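TSR3 (Vulcanisaeta distributa, PDB 5APG) binds S-adenosylmethionine and probably transfers its 3-amino-3-carboxypropyl group to an N1-methylpseudouridine of 16S rRNA, the last step of this hypermodification. Local coordinates at residues 41-46 against 55-60; 51-56 against 117-122; 71-76 against 179-184. All blocks are in the same frame, centred on the assembly; numbering follows the deposited sequence.

Contact 1 (41-46 against 55-60). With EEM ([(3S)-3-amino-4-hydroxy-4-oxo-butyl]-[[(2S,3S,4R,5R)-5-(6-aminopurin-9-yl)-3,4-dihydroxy-oxolan-2-yl]methyl]-methyl-selanium), chain D.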
loop_
_atom_site.group_PDB
_atom_site.type_symbol
_atom_site.label_atom_id
_atom_site.label_comp_id
_atom_site.label_asym_id
_atom_site.label_seq_id
_atom_site.Cartn_x
_atom_site.Cartn_y
_atom_site.Cartn_z
ATOM N N GLY A 41 -1.818 16.912 -3.010
ATOM C CA GLY A 41 -0.757 17.103 -2.042
ATOM C C GLY A 41 -0.724 16.024 -0.978
ATOM O O GLY A 41 0.080 16.086 -0.051
ATOM N N SER A 42 -1.604 15.035 -1.105
ATOM C CA SER A 42 -1.589 13.894 -0.201
ATOM C C SER A 42 -0.503 12.913 -0.626
ATOM O O SER A 42 -0.015 12.966 -1.753
ATOM C CB SER A 42 -2.949 13.187 -0.180
ATOM O OG SER A 42 -3.310 12.707 -1.468
ATOM N N ILE A 43 -0.118 12.031 0.289
ATOM C CA ILE A 43 0.630 10.839 -0.083
ATOM C C ILE A 43 -0.292 9.931 -0.884
ATOM O O ILE A 43 -1.400 9.630 -0.436
ATOM C CB ILE A 43 1.145 10.055 1.152
ATOM C CG1 ILE A 43 2.044 10.928 2.032
ATOM C CG2 ILE A 43 1.876 8.785 0.717
ATOM C CD1 ILE A 43 3.352 11.310 1.364
ATOM N N ILE A 44 0.143 9.493 -2.064
ATOM C CA ILE A 44 -0.586 8.429 -2.739
ATOM C C ILE A 44 0.305 7.201 -2.841
ATOM O O ILE A 44 1.465 7.273 -3.267
ATOM C CB ILE A 44 -1.119 8.843 -4.149
ATOM C CG1 ILE A 44 -2.165 7.829 -4.627
ATOM C CG2 ILE A 44 0.006 8.980 -5.191
ATOM C CD1 ILE A 44 -2.889 8.233 -5.902
ATOM N N LEU A 45 -0.223 6.072 -2.387
ATOM C CA LEU A 45 0.487 4.820 -2.567
ATOM C C LEU A 45 0.479 4.506 -4.052
ATOM O O LEU A 45 -0.534 4.682 -4.735
ATOM C CB LEU A 45 -0.142 3.694 -1.751
ATOM C CG LEU A 45 -0.095 3.875 -0.228
ATOM C CD1 LEU A 45 -0.565 2.612 0.469
ATOM C CD2 LEU A 45 1.300 4.259 0.243
ATOM N N ASP A 46 1.624 4.073 -4.557
ATOM C CA ASP A 46 1.781 3.820 -5.978
ATOM C C ASP A 46 2.882 2.791 -6.146
ATOM O O ASP A 46 4.057 3.114 -5.986
ATOM C CB ASP A 46 2.114 5.119 -6.724
ATOM C CG ASP A 46 2.185 4.938 -8.234
ATOM O OD1 ASP A 46 2.368 3.799 -8.722
ATOM O OD2 ASP A 46 2.069 5.958 -8.942
ATOM N N PRO A 55 9.145 7.058 7.314
ATOM C CA PRO A 55 8.436 7.589 8.486
ATOM C C PRO A 55 8.142 9.086 8.409
ATOM O O PRO A 55 7.085 9.518 8.865
ATOM C CB PRO A 55 9.403 7.293 9.636
ATOM C CG PRO A 55 10.113 6.069 9.204
ATOM C CD PRO A 55 10.285 6.210 7.710
ATOM N N SER A 56 9.049 9.863 7.820
ATOM C CA SER A 56 8.881 11.311 7.792
ATOM C C SER A 56 7.725 11.751 6.892
ATOM O O SER A 56 7.295 12.898 6.957
ATOM C CB SER A 56 10.184 11.996 7.355
ATOM O OG SER A 56 10.673 11.446 6.144
ATOM N N ASP A 57 7.215 10.838 6.064
ATOM C CA ASP A 57 6.012 11.117 5.273
ATOM C C ASP A 57 4.762 11.265 6.149
ATOM O O ASP A 57 3.710 11.708 5.675
ATOM C CB ASP A 57 5.779 10.019 4.227
ATOM C CG ASP A 57 6.855 10.000 3.147
ATOM O OD1 ASP A 57 7.374 11.084 2.804
ATOM O OD2 ASP A 57 7.188 8.906 2.644
ATOM N N ARG A 58 4.877 10.887 7.421
ATOM C CA ARG A 58 3.794 11.079 8.392
ATOM C C ARG A 58 3.235 12.507 8.389
ATOM O O ARG A 58 2.021 12.711 8.474
ATOM C CB ARG A 58 4.281 10.737 9.804
ATOM C CG ARG A 58 3.244 10.980 10.892
ATOM C CD ARG A 58 3.864 10.836 12.278
ATOM N NE ARG A 58 2.894 11.111 13.339
ATOM C CZ ARG A 58 2.263 10.175 14.038
ATOM N NH1 ARG A 58 2.501 8.891 13.796
ATOM N NH2 ARG A 58 1.397 10.520 14.984
ATOM N N VAL A 59 4.123 13.491 8.293
ATOM C CA VAL A 59 3.719 14.892 8.377
ATOM C C VAL A 59 2.736 15.255 7.259
ATOM O O VAL A 59 1.776 15.991 7.484
ATOM C CB VAL A 59 4.949 15.840 8.344
ATOM C CG1 VAL A 59 5.778 15.626 7.089
ATOM C CG2 VAL A 59 4.516 17.290 8.451
ATOM N N ILE A 60 2.965 14.702 6.069
ATOM C CA ILE A 60 2.090 14.925 4.923
ATOM C C ILE A 60 0.762 14.182 5.066
ATOM O O ILE A 60 -0.302 14.734 4.778
ATOM C CB ILE A 60 2.779 14.488 3.610
ATOM C CG1 ILE A 60 4.050 15.305 3.386
ATOM C CG2 ILE A 60 1.831 14.639 2.426
ATOM C CD1 ILE A 60 3.796 16.787 3.223
HETATM C C2 EEM D . 2.454 0.660 -2.971
HETATM N N3 EEM D . 1.173 0.456 -2.920
HETATM C C4 EEM D . 0.701 -0.775 -2.835
HETATM C "C1'" EEM D . -1.805 -0.541 -2.676
HETATM C "C2'" EEM D . -1.976 0.151 -4.051
HETATM C "C3'" EEM D . -2.720 -0.786 -4.757
HETATM C "C4'" EEM D . -3.572 -1.417 -3.931
HETATM C "C5'" EEM D . -3.741 -2.867 -4.196
HETATM O O EEM D . -7.224 -5.765 -1.679
HETATM C C EEM D . -7.773 -6.236 -2.636
HETATM O OXT EEM D . -8.952 -6.539 -2.585
HETATM C CA EEM D . -7.023 -6.417 -3.937
HETATM N N EEM D . -7.854 -7.174 -4.830
HETATM C CB EEM D . -6.739 -5.017 -4.461
HETATM C CG EEM D . -5.705 -4.956 -5.566
HETATM SE SE EEM D . -4.940 -3.134 -5.713
HETATM C CE EEM D . -3.810 -3.004 -7.281
HETATM O "O4'" EEM D . -2.757 -1.370 -2.548
HETATM O "O3'" EEM D . -3.316 -0.220 -5.989
HETATM O "O2'" EEM D . -2.817 1.264 -3.729
HETATM N N9 EEM D . -0.530 -1.304 -2.770
HETATM C C8 EEM D . -0.367 -2.610 -2.705
HETATM N N7 EEM D . 0.903 -2.942 -2.742
HETATM C C5 EEM D . 1.619 -1.806 -2.817
HETATM N N1 EEM D . 3.371 -0.285 -2.959
HETATM C C6 EEM D . 3.014 -1.533 -2.887
HETATM N N6 EEM D . 3.968 -2.569 -2.888
#
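A single methyl, Ile60 CG2, meets both a backbone oxygen and a branched side chain: it lies 3.4 Å from Gly41 O and 3.7 Å from Ile43 CG1. The contact belongs to the beta-alpha-beta unit formed by strand 43-45, helix 58-63 and strand 66-70, part of the parallel sheet of this SPOUT-fold enzyme, and packs Asp57 and Ile60 against Ile43 of the first strand. No hydrogen bond crosses it; Gly41 O is instead bonded to Arg64 NH1. The two isoleucine side chains cross at about a right angle. In Ile43, chi1 of -58° puts CG1 anti to the carbonyl carbon, and chi2 of -67° then turns CD1 to Ile60 CB at 3.9 Å and to Asp57 CB at 4.0 Å. With an alanine in place of Ile43, Ile60 CG2 and the CB of Asp57 would probably lose their apolar partner, opening a gap between strand and helix. Asp57 offers Ile43 only its carbon atoms, while its OD2 accepts from Thr54 N. Ile43 is buried, also touching Leu66 and Ile89 on the strands that flank 43-45. Beyond the helix contact, 41-46 runs on to the bound selenium analogue of S-adenosylmethionine (EEM). Asp46 is paired there with Arg90 through OD2, and the adenine approaches both residues: Leu45 CB lies 3.7 Å from EEM N3, and Asp46 C 3.8 Å from EEM C2.

Contact 2 (51-56 against 117-122)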
loop_
_atom_site.group_PDB
_atom_site.type_symbol
_atom_site.label_atom_id
_atom_site.label_comp_id
_atom_site.label_asym_id
_atom_site.label_seq_id
_atom_site.Cartn_x
_atom_site.Cartn_y
_atom_site.Cartn_z
ATOM N N THR A 51 10.204 5.392 -5.447
ATOM C CA THR A 51 10.450 6.126 -4.209
ATOM C C THR A 51 9.676 5.518 -3.042
ATOM O O THR A 51 8.453 5.603 -2.997
ATOM C CB THR A 51 10.059 7.611 -4.353
ATOM O OG1 THR A 51 10.526 8.111 -5.614
ATOM C CG2 THR A 51 10.656 8.436 -3.222
ATOM N N PRO A 52 10.389 4.905 -2.087
ATOM C CA PRO A 52 9.694 4.244 -0.977
ATOM C C PRO A 52 9.194 5.208 0.092
ATOM O O PRO A 52 9.835 6.222 0.396
ATOM C CB PRO A 52 10.766 3.315 -0.401
ATOM C CG PRO A 52 12.051 4.018 -0.688
ATOM C CD PRO A 52 11.852 4.759 -1.992
ATOM N N LEU A 53 8.041 4.866 0.660
ATOM C CA LEU A 53 7.484 5.568 1.809
ATOM C C LEU A 53 8.445 5.501 2.990
ATOM O O LEU A 53 9.044 4.461 3.238
ATOM C CB LEU A 53 6.137 4.952 2.195
ATOM C CG LEU A 53 5.264 5.712 3.191
ATOM C CD1 LEU A 53 4.537 6.858 2.494
ATOM C CD2 LEU A 53 4.282 4.757 3.871
ATOM N N THR A 54 8.584 6.608 3.712
ATOM C CA THR A 54 9.442 6.666 4.896
ATOM C C THR A 54 8.660 7.261 6.074
ATOM O O THR A 54 7.626 7.889 5.864
ATOM C CB THR A 54 10.718 7.502 4.632
ATOM O OG1 THR A 54 10.352 8.814 4.190
ATOM C CG2 THR A 54 11.595 6.829 3.579
ATOM N N PRO A 55 9.145 7.058 7.314
ATOM C CA PRO A 55 8.436 7.589 8.486
ATOM C C PRO A 55 8.142 9.086 8.409
ATOM O O PRO A 55 7.085 9.518 8.865
ATOM C CB PRO A 55 9.403 7.293 9.636
ATOM C CG PRO A 55 10.113 6.069 9.204
ATOM C CD PRO A 55 10.285 6.210 7.710
ATOM N N SER A 56 9.049 9.863 7.820
ATOM C CA SER A 56 8.881 11.311 7.792
ATOM C C SER A 56 7.725 11.751 6.892
ATOM O O SER A 56 7.295 12.898 6.957
ATOM C CB SER A 56 10.184 11.996 7.355
ATOM O OG SER A 56 10.673 11.446 6.144
ATOM N N ALA A 117 -2.283 -0.683 6.000
ATOM C CA ALA A 117 -1.714 -0.987 7.311
ATOM C C ALA A 117 -0.198 -0.793 7.332
ATOM O O ALA A 117 0.349 -0.249 8.291
ATOM C CB ALA A 117 -2.064 -2.399 7.715
ATOM N N ALA A 118 0.480 -1.251 6.281
ATOM C CA ALA A 118 1.923 -1.052 6.169
ATOM C C ALA A 118 2.285 0.433 6.187
ATOM O O ALA A 118 3.214 0.850 6.887
ATOM C CB ALA A 118 2.458 -1.712 4.900
ATOM N N ALA A 119 1.551 1.230 5.414
ATOM C CA ALA A 119 1.795 2.664 5.357
ATOM C C ALA A 119 1.616 3.292 6.737
ATOM O O ALA A 119 2.449 4.083 7.183
ATOM C CB ALA A 119 0.867 3.328 4.342
ATOM N N LEU A 120 0.521 2.937 7.402
ATOM C CA LEU A 120 0.248 3.416 8.756
ATOM C C LEU A 120 1.372 3.047 9.724
ATOM O O LEU A 120 1.860 3.890 10.484
ATOM C CB LEU A 120 -1.078 2.844 9.268
ATOM C CG LEU A 120 -2.360 3.380 8.623
ATOM C CD1 LEU A 120 -3.586 2.621 9.134
ATOM C CD2 LEU A 120 -2.503 4.869 8.881
ATOM N N TYR A 121 1.771 1.781 9.700
ATOM C CA TYR A 121 2.823 1.295 10.589
ATOM C C TYR A 121 4.122 2.081 10.391
ATOM O O TYR A 121 4.720 2.570 11.352
ATOM C CB TYR A 121 3.066 -0.197 10.351
ATOM C CG TYR A 121 3.902 -0.865 11.423
ATOM C CD1 TYR A 121 5.285 -0.719 11.451
ATOM C CD2 TYR A 121 3.307 -1.642 12.411
ATOM C CE1 TYR A 121 6.050 -1.329 12.431
ATOM C CE2 TYR A 121 4.063 -2.255 13.398
ATOM C CZ TYR A 121 5.432 -2.095 13.401
ATOM O OH TYR A 121 6.189 -2.701 14.377
ATOM N N ILE A 122 4.541 2.211 9.136
ATOM C CA ILE A 122 5.794 2.887 8.798
ATOM C C ILE A 122 5.776 4.345 9.257
ATOM O O ILE A 122 6.794 4.885 9.692
ATOM C CB ILE A 122 6.064 2.802 7.278
ATOM C CG1 ILE A 122 6.459 1.374 6.901
ATOM C CG2 ILE A 122 7.170 3.772 6.846
ATOM C CD1 ILE A 122 6.164 1.027 5.459
#
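The connection that leads from strand 43-45 to helix 58-63 in this SPOUT fold packs against the last turns of helix 112-122, and Leu53 and Pro55 carry the loop's side of the contact. Leu53 sends its CD2 methyl into the helix surface, 3.6 Å from Ala119 CA and 3.7 Å from Ala119 CB, so that the small alanine lets the leucine approach the helix backbone itself. It gets there with CG anti to its own backbone N (chi1 -168°). One turn on, Ile122 turns CG2 to the loop: this methyl lies 3.9 Å from Thr54 C, 4.0 Å from Pro55 CD and a looser 4.3 Å from Leu53 CD2, bridging all three residues. Thr54 itself takes part through its backbone. Other side chains of the helix have other partners, Leu120 lying on helix 126-133 and Tyr121 on helix 141-153. Leu53 is also a neighbour of the S-adenosylmethionine-binding Leu93, their side chains being about 4 Å apart. Only apolar packing and a CA-H...O contact join the two segments: Pro55 CA stands 3.4 Å from Ile122 O, with an angle of 130° at the hydrogen, and Pro55 CG lies 3.6 Å from the same oxygen.

Contact 3 (71-76 against 179-184). With EEM ([(3S)-3-amino-4-hydroxy-4-oxo-butyl]-[[(2S,3S,4R,5R)-5-(6-aminopurin-9-yl)-3,4-dihydroxy-oxolan-2-yl]methyl]-methyl-selanium), chain D.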
loop_
_atom_site.group_PDB
_atom_site.type_symbol
_atom_site.label_atom_id
_atom_site.label_comp_id
_atom_site.label_asym_id
_atom_site.label_seq_id
_atom_site.Cartn_x
_atom_site.Cartn_y
_atom_site.Cartn_z
ATOM N N CYS A 71 -7.729 -1.201 -7.535
ATOM C CA CYS A 71 -8.039 -1.788 -8.834
ATOM C C CYS A 71 -7.480 -3.198 -8.861
ATOM O O CYS A 71 -6.888 -3.632 -7.889
ATOM C CB CYS A 71 -7.454 -0.942 -9.964
ATOM S SG CYS A 71 -5.645 -0.801 -9.917
ATOM N N SER A 72 -7.660 -3.924 -9.955
ATOM C CA SER A 72 -7.039 -5.238 -10.058
ATOM C C SER A 72 -5.541 -5.065 -10.285
ATOM O O SER A 72 -5.108 -4.055 -10.841
ATOM C CB SER A 72 -7.660 -6.054 -11.192
ATOM O OG SER A 72 -7.277 -5.527 -12.450
ATOM N N TRP A 73 -4.746 -6.040 -9.856
ATOM C CA TRP A 73 -3.307 -5.971 -10.094
ATOM C C TRP A 73 -2.986 -6.080 -11.581
ATOM O O TRP A 73 -1.959 -5.579 -12.040
ATOM C CB TRP A 73 -2.570 -7.056 -9.304
ATOM C CG TRP A 73 -2.203 -6.600 -7.919
ATOM C CD1 TRP A 73 -2.784 -6.983 -6.747
ATOM C CD2 TRP A 73 -1.186 -5.650 -7.574
ATOM N NE1 TRP A 73 -2.182 -6.339 -5.689
ATOM C CE2 TRP A 73 -1.202 -5.511 -6.171
ATOM C CE3 TRP A 73 -0.260 -4.906 -8.315
ATOM C CZ2 TRP A 73 -0.327 -4.667 -5.492
ATOM C CZ3 TRP A 73 0.608 -4.062 -7.639
ATOM C CH2 TRP A 73 0.568 -3.950 -6.241
ATOM N N LYS A 74 -3.877 -6.716 -12.337
ATOM C CA LYS A 74 -3.696 -6.835 -13.780
ATOM C C LYS A 74 -3.772 -5.472 -14.466
ATOM O O LYS A 74 -3.152 -5.259 -15.508
ATOM C CB LYS A 74 -4.734 -7.792 -14.380
ATOM C CG LYS A 74 -4.521 -8.070 -15.865
ATOM C CD LYS A 74 -5.237 -9.332 -16.318
ATOM C CE LYS A 74 -5.118 -9.514 -17.825
ATOM N NZ LYS A 74 -3.697 -9.601 -18.271
ATOM N N ARG A 75 -4.517 -4.546 -13.869
ATOM C CA ARG A 75 -4.662 -3.197 -14.418
ATOM C C ARG A 75 -3.806 -2.150 -13.703
ATOM O O ARG A 75 -3.724 -1.009 -14.156
ATOM C CB ARG A 75 -6.128 -2.751 -14.365
ATOM C CG ARG A 75 -7.053 -3.474 -15.328
ATOM C CD ARG A 75 -8.084 -2.505 -15.885
ATOM N NE ARG A 75 -7.441 -1.343 -16.494
ATOM C CZ ARG A 75 -8.051 -0.190 -16.743
ATOM N NH1 ARG A 75 -9.332 -0.031 -16.432
ATOM N NH2 ARG A 75 -7.380 0.810 -17.301
ATOM N N ALA A 76 -3.180 -2.536 -12.594
ATOM C CA ALA A 76 -2.543 -1.576 -11.690
ATOM C C ALA A 76 -1.473 -0.710 -12.356
ATOM O O ALA A 76 -1.424 0.499 -12.132
ATOM C CB ALA A 76 -1.946 -2.303 -10.495
ATOM N N ARG A 179 5.072 -7.099 -13.730
ATOM C CA ARG A 179 4.933 -7.519 -15.119
ATOM C C ARG A 179 4.244 -8.880 -15.191
ATOM O O ARG A 179 3.438 -9.133 -16.086
ATOM C CB ARG A 179 6.303 -7.573 -15.807
ATOM C CG ARG A 179 6.257 -7.416 -17.321
ATOM C CD ARG A 179 7.488 -6.677 -17.835
ATOM N NE ARG A 179 8.711 -7.186 -17.229
ATOM C CZ ARG A 179 9.740 -6.425 -16.874
ATOM N NH1 ARG A 179 9.694 -5.113 -17.063
ATOM N NH2 ARG A 179 10.814 -6.977 -16.324
ATOM N N VAL A 180 4.562 -9.742 -14.231
ATOM C CA VAL A 180 3.951 -11.065 -14.124
ATOM C C VAL A 180 2.431 -10.972 -14.017
ATOM O O VAL A 180 1.703 -11.731 -14.658
ATOM C CB VAL A 180 4.502 -11.835 -12.902
ATOM C CG1 VAL A 180 3.667 -13.078 -12.621
ATOM C CG2 VAL A 180 5.963 -12.203 -13.121
ATOM N N LEU A 181 1.957 -10.026 -13.217
ATOM C CA LEU A 181 0.526 -9.851 -13.001
ATOM C C LEU A 181 -0.128 -9.102 -14.153
ATOM O O LEU A 181 -1.284 -9.350 -14.491
ATOM C CB LEU A 181 0.279 -9.111 -11.690
ATOM C CG LEU A 181 0.649 -9.898 -10.435
ATOM C CD1 LEU A 181 0.533 -9.001 -9.233
ATOM C CD2 LEU A 181 -0.250 -11.115 -10.283
ATOM N N THR A 182 0.616 -8.173 -14.740
ATOM C CA THR A 182 0.134 -7.416 -15.887
ATOM C C THR A 182 -0.150 -8.347 -17.063
ATOM O O THR A 182 -1.167 -8.215 -17.743
ATOM C CB THR A 182 1.158 -6.339 -16.314
ATOM O OG1 THR A 182 1.383 -5.430 -15.229
ATOM C CG2 THR A 182 0.658 -5.566 -17.527
ATOM N N ASN A 183 0.747 -9.304 -17.277
ATOM C CA ASN A 183 0.698 -10.163 -18.457
ATOM C C ASN A 183 0.031 -11.517 -18.223
ATOM O O ASN A 183 0.018 -12.368 -19.114
ATOM C CB ASN A 183 2.115 -10.382 -18.989
ATOM C CG ASN A 183 2.737 -9.110 -19.533
ATOM O OD1 ASN A 183 2.033 -8.205 -19.985
ATOM N ND2 ASN A 183 4.062 -9.033 -19.489
ATOM N N GLY A 184 -0.523 -11.720 -17.033
ATOM C CA GLY A 184 -1.148 -12.989 -16.703
ATOM C C GLY A 184 -2.512 -12.838 -16.061
ATOM O O GLY A 184 -3.503 -12.566 -16.737
HETATM C C2 EEM D . 2.454 0.660 -2.971
HETATM N N3 EEM D . 1.173 0.456 -2.920
HETATM C C4 EEM D . 0.701 -0.775 -2.835
HETATM C "C1'" EEM D . -1.805 -0.541 -2.676
HETATM C "C2'" EEM D . -1.976 0.151 -4.051
HETATM C "C3'" EEM D . -2.720 -0.786 -4.757
HETATM C "C4'" EEM D . -3.572 -1.417 -3.931
HETATM C "C5'" EEM D . -3.741 -2.867 -4.196
HETATM O O EEM D . -7.224 -5.765 -1.679
HETATM C C EEM D . -7.773 -6.236 -2.636
HETATM O OXT EEM D . -8.952 -6.539 -2.585
HETATM C CA EEM D . -7.023 -6.417 -3.937
HETATM N N EEM D . -7.854 -7.174 -4.830
HETATM C CB EEM D . -6.739 -5.017 -4.461
HETATM C CG EEM D . -5.705 -4.956 -5.566
HETATM SE SE EEM D . -4.940 -3.134 -5.713
HETATM C CE EEM D . -3.810 -3.004 -7.281
HETATM O "O4'" EEM D . -2.757 -1.370 -2.548
HETATM O "O3'" EEM D . -3.316 -0.220 -5.989
HETATM O "O2'" EEM D . -2.817 1.264 -3.729
HETATM N N9 EEM D . -0.530 -1.304 -2.770
HETATM C C8 EEM D . -0.367 -2.610 -2.705
HETATM N N7 EEM D . 0.903 -2.942 -2.742
HETATM C C5 EEM D . 1.619 -1.806 -2.817
HETATM N N1 EEM D . 3.371 -0.285 -2.959
HETATM C C6 EEM D . 3.014 -1.533 -2.887
HETATM N N6 EEM D . 3.968 -2.569 -2.888
HETATM O O HOH W 1 -0.640 -4.087 -14.047
#
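Lys74 NZ reaches two carbonyls at the C-terminal end of the chain, donating to Thr182 O at 2.9 Å and weakly to Gly184 O at 3.3 Å. The ammonium approaches Thr182 O from above the carbonyl plane, 37° out of it. The lysine chain is extended as far as CE and then bends at chi4 (59°), which folds NZ over the end of helix 170-182; a positive charge there would probably be favourable beside the helix's C-terminal carbonyls. Beside it, Leu181 CD1 packs 3.7 Å from Trp73 CB. A water lies between the segments, donating to Thr182 OG1 at 2.7 Å and within bonding distance of Trp73 O; Thr182 OG1 is bonded also to Met178 O. Trp73 links this surface contact to the pocket of EEM, a selenium analogue of S-adenosylmethionine. The methyl carbon CE of EEM sits over the centre of the indole face, 3.7 Å above its plane, and EEM N7 lies at the ring edge, in plane, with Trp73 CZ2 3.5 Å from EEM C8. The bond from Trp73 NE1 to Leu110 O probably restricts the ring's rotation. In the fold, Ser72 is the N-cap of helix 73-83, which follows strand 66-70 of the parallel sheet, and the final helix, 170-182, meets its first turn while Leu181 also rests on Ile109 of a loop.

Contacts 1 and 2 are neighbours, their centres 8 Å apart: they share Pro55 and Ser56, and join directly where Ile43 CG2 meets Leu53 CD1 at 3.7 Å and, more loosely, where Leu45 CD1 faces Ala119 CB at 4.2 Å. Strand, loop and helix 112-122 are thus linked by apolar packing. Contact 3 lies across the chain's centre, about 24 Å from contact 1 and 23 Å from contact 2, between centres, and touches neither; its nearest atoms are about 6 Å from those of contact 1. The ligand bridges these two: contact 1 meets the adenine at N3 and C2, contact 3 the methyl, CG and, through Trp73, adenine C8 and N7, while Leu53 of contact 2 stays about 8 Å from it, side chain to ligand.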